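Local coordinates for tyrosine-protein phosphatase YwqE (Bacillus subtilis, PDB 3QY7) that removes phosphate from phosphotyrosine residues of the proteins YwqD, YwqF and Ssb, as a metal-dependent phosphatase with manganese as its cofactor, at residues A[137-142]-A[169-174]. Residues are numbered along the deposited sequence; the frame is centred on the assembly and turned at random.
Sequences PERNRE and GIFGKQ
Carboxylate oxygen OE1 of the buried E138 is hydrogen-bonded to the hydroxyls of S166 and T163, and the next residue, R139, reaches out to the ring of F171. The guanidinium arrives over one face of the ring: CZ of R139 stands 4.4 Å from the centroid of F171, 24° off the ring normal, a cation-pi contact. NH2 of R139 does the touching, displaced toward the rim and only 3.0 Å from CG of F171, tight enough that this spacing deserves some caution. The two planes are 53° apart, so the groups do not stack flat. A bend at chi2 (-93°) turns the long arginine chain toward the ring; its length bridges the 9.8 Å between the CA atoms of R139 and F171, while its spread positive charge suits the pi cloud of an aromatic residue. In this TIM-barrel, PHP-like phosphatase R139 ends the short 3-10 turn 137-139 just after strand 131-135, and F171 lies in the turn between helix 164-168, which follows the neighbouring parallel strand 159-163, and helix 173-184. H136, an iron ligand, sits between strand 131-135 and the 3-10 turn, and the R139 side chain lies about 7 Å from a bound iron(III) ion. Across the F171 ring, CG1 of I170 packs over the centre of the opposite face, 3.8 Å above its plane. Glycine suits position 169, whose positive phi completes a Schellman motif; the same glycine opens a type I turn, closed by the bond from G172 N to G169 O at 3.0 Å. N140 caps helix 141-145, its short amide placing OD1 to accept from I143 N.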
ATOM      1  N   PRO A 137      -1.986   5.946   6.063  1.00 13.94           N
ATOM      2  CA  PRO A 137      -2.408   7.218   6.654  1.00 14.77           C
ATOM      3  C   PRO A 137      -2.188   7.242   8.169  1.00 15.90           C
ATOM      4  O   PRO A 137      -1.999   8.334   8.738  1.00 16.06           O
ATOM      5  CB  PRO A 137      -3.903   7.293   6.308  1.00 15.25           C
ATOM      6  CG  PRO A 137      -4.313   5.850   6.116  1.00 14.40           C
ATOM      7  CD  PRO A 137      -3.116   5.237   5.434  1.00 13.98           C
ATOM      8  N   GLU A 138      -2.195   6.065   8.807  1.00 16.78           N
ATOM      9  CA  GLU A 138      -1.961   5.960  10.266  1.00 17.82           C
ATOM     10  C   GLU A 138      -0.562   6.422  10.694  1.00 19.13           C
ATOM     11  O   GLU A 138      -0.342   6.774  11.863  1.00 20.36           O
ATOM     12  CB  GLU A 138      -2.257   4.528  10.768  1.00 17.84           C
ATOM     13  CG  GLU A 138      -1.121   3.474  10.570  1.00 16.23           C
ATOM     14  CD  GLU A 138      -0.990   2.911   9.151  1.00 15.33           C
ATOM     15  OE1 GLU A 138      -0.256   1.922   9.006  1.00 12.75           O
ATOM     16  OE2 GLU A 138      -1.603   3.423   8.192  1.00 14.89           O
ATOM     17  N   ARG A 139       0.382   6.410   9.758  1.00 20.05           N
ATOM     18  CA  ARG A 139       1.765   6.802   9.997  1.00 21.23           C
ATOM     19  C   ARG A 139       2.022   8.280   9.698  1.00 21.51           C
ATOM     20  O   ARG A 139       3.168   8.734   9.762  1.00 22.50           O
ATOM     21  CB  ARG A 139       2.717   5.943   9.159  1.00 21.87           C
ATOM     22  CG  ARG A 139       3.040   4.581   9.744  1.00 25.75           C
ATOM     23  CD  ARG A 139       4.311   4.695  10.580  1.00 30.24           C
ATOM     24  NE  ARG A 139       5.005   3.419  10.707  1.00 32.54           N
ATOM     25  CZ  ARG A 139       6.192   3.257  11.284  1.00 34.58           C
ATOM     26  NH1 ARG A 139       6.852   4.297  11.792  1.00 34.86           N
ATOM     27  NH2 ARG A 139       6.720   2.045  11.349  1.00 35.25           N
ATOM     28  N   ASN A 140       0.966   9.014   9.356  1.00 21.28           N
ATOM     29  CA  ASN A 140       1.079  10.443   9.074  1.00 21.34           C
ATOM     30  C   ASN A 140       0.785  11.272  10.331  1.00 21.52           C
ATOM     31  O   ASN A 140      -0.285  11.144  10.926  1.00 21.16           O
ATOM     32  CB  ASN A 140       0.120  10.839   7.949  1.00 21.10           C
ATOM     33  CG  ASN A 140       0.271  12.283   7.547  1.00 21.87           C
ATOM     34  OD1 ASN A 140      -0.326  13.165   8.156  1.00 20.37           O
ATOM     35  ND2 ASN A 140       1.061  12.530   6.509  1.00 20.61           N
ATOM     36  N   ARG A 141       1.736  12.127  10.704  1.00 22.88           N
ATOM     37  CA  ARG A 141       1.628  12.930  11.934  1.00 23.76           C
ATOM     38  C   ARG A 141       0.383  13.821  11.959  1.00 23.61           C
ATOM     39  O   ARG A 141      -0.305  13.890  12.980  1.00 24.04           O
ATOM     40  CB  ARG A 141       2.883  13.783  12.159  1.00 24.58           C
ATOM     41  CG  ARG A 141       3.152  14.118  13.643  1.00 27.81           C
ATOM     42  CD  ARG A 141       3.706  15.529  13.883  1.00 32.21           C
ATOM     43  NE  ARG A 141       4.798  15.902  12.983  1.00 35.57           N
ATOM     44  CZ  ARG A 141       6.095  15.788  13.264  1.00 36.56           C
ATOM     45  NH1 ARG A 141       6.498  15.298  14.430  1.00 37.95           N
ATOM     46  NH2 ARG A 141       6.998  16.163  12.366  1.00 37.86           N
ATOM     47  N   GLU A 142       0.099  14.506  10.848  1.00 23.23           N
ATOM     48  CA  GLU A 142      -1.085  15.374  10.776  1.00 22.69           C
ATOM     49  C   GLU A 142      -2.423  14.636  10.811  1.00 22.03           C
ATOM     50  O   GLU A 142      -3.378  15.097  11.443  1.00 21.78           O
ATOM     51  CB  GLU A 142      -1.028  16.315   9.567  1.00 23.13           C
ATOM     52  CG  GLU A 142      -2.059  17.429   9.661  1.00 23.76           C
ATOM     53  CD  GLU A 142      -1.916  18.517   8.611  1.00 26.42           C
ATOM     54  OE1 GLU A 142      -1.063  18.411   7.694  1.00 24.73           O
ATOM     55  OE2 GLU A 142      -2.687  19.501   8.717  1.00 27.30           O
ATOM     56  N   GLY A 169       1.031  -4.370  15.951  1.00 21.38           N
ATOM     57  CA  GLY A 169       1.749  -3.773  17.086  1.00 21.92           C
ATOM     58  C   GLY A 169       3.266  -3.698  16.979  1.00 22.85           C
ATOM     59  O   GLY A 169       3.922  -3.226  17.923  1.00 23.32           O
ATOM     60  N   ILE A 170       3.838  -4.133  15.850  1.00 23.05           N
ATOM     61  CA  ILE A 170       5.315  -4.176  15.712  1.00 23.47           C
ATOM     62  C   ILE A 170       5.974  -2.800  15.578  1.00 23.80           C
ATOM     63  O   ILE A 170       7.207  -2.673  15.616  1.00 23.84           O
ATOM     64  CB  ILE A 170       5.806  -5.128  14.585  1.00 23.46           C
ATOM     65  CG1 ILE A 170       5.491  -4.550  13.200  1.00 23.95           C
ATOM     66  CG2 ILE A 170       5.255  -6.557  14.797  1.00 24.04           C
ATOM     67  CD1 ILE A 170       6.078  -5.329  12.033  1.00 24.34           C
ATOM     68  N   PHE A 171       5.150  -1.774  15.417  1.00 23.76           N
ATOM     69  CA  PHE A 171       5.649  -0.414  15.383  1.00 24.32           C
ATOM     70  C   PHE A 171       5.180   0.359  16.607  1.00 24.76           C
ATOM     71  O   PHE A 171       5.200   1.595  16.632  1.00 24.65           O
ATOM     72  CB  PHE A 171       5.269   0.276  14.070  1.00 24.16           C
ATOM     73  CG  PHE A 171       5.792  -0.435  12.849  1.00 24.09           C
ATOM     74  CD1 PHE A 171       7.148  -0.751  12.731  1.00 23.51           C
ATOM     75  CD2 PHE A 171       4.926  -0.789  11.813  1.00 25.27           C
ATOM     76  CE1 PHE A 171       7.642  -1.412  11.604  1.00 24.75           C
ATOM     77  CE2 PHE A 171       5.403  -1.447  10.678  1.00 24.90           C
ATOM     78  CZ  PHE A 171       6.766  -1.764  10.573  1.00 24.94           C
ATOM     79  N   GLY A 172       4.729  -0.387  17.603  1.00 24.86           N
ATOM     80  CA  GLY A 172       4.399   0.200  18.866  1.00 25.25           C
ATOM     81  C   GLY A 172       2.949   0.220  19.184  1.00 25.55           C
ATOM     82  O   GLY A 172       2.192  -0.013  18.347  1.00 25.70           O
ATOM     83  N   LYS A 173       2.610   0.495  20.426  1.00 26.12           N
ATOM     84  CA  LYS A 173       1.296   0.336  20.972  1.00 26.87           C
ATOM     85  C   LYS A 173       0.403   1.423  20.507  1.00 27.08           C
ATOM     86  O   LYS A 173      -0.784   1.280  20.453  1.00 26.89           O
ATOM     87  CB  LYS A 173       1.378   0.447  22.495  1.00 27.86           C
ATOM     88  CG  LYS A 173       0.817  -0.678  23.249  1.00 30.28           C
ATOM     89  CD  LYS A 173       0.797  -0.460  24.811  1.00 32.81           C
ATOM     90  CE  LYS A 173       0.399   0.916  25.279  1.00 34.31           C
ATOM     91  NZ  LYS A 173       0.492   1.038  26.762  1.00 35.68           N
ATOM     92  N   GLN A 174       1.022   2.536  20.225  1.00 26.77           N
ATOM     93  CA  GLN A 174       0.248   3.695  19.900  1.00 27.04           C
ATOM     94  C   GLN A 174      -0.274   3.608  18.475  1.00 26.06           C
ATOM     95  O   GLN A 174      -1.400   3.847  18.249  1.00 25.82           O
ATOM     96  CB  GLN A 174       1.046   4.959  20.103  1.00 27.45           C
ATOM     97  CG  GLN A 174       1.273   5.227  21.568  1.00 29.99           C
ATOM     98  CD  GLN A 174       0.018   5.145  22.364  1.00 34.12           C
ATOM     99  OE1 GLN A 174      -0.195   4.233  23.143  1.00 35.50           O
ATOM    100  NE2 GLN A 174      -0.848   6.107  22.148  1.00 35.35           N
TER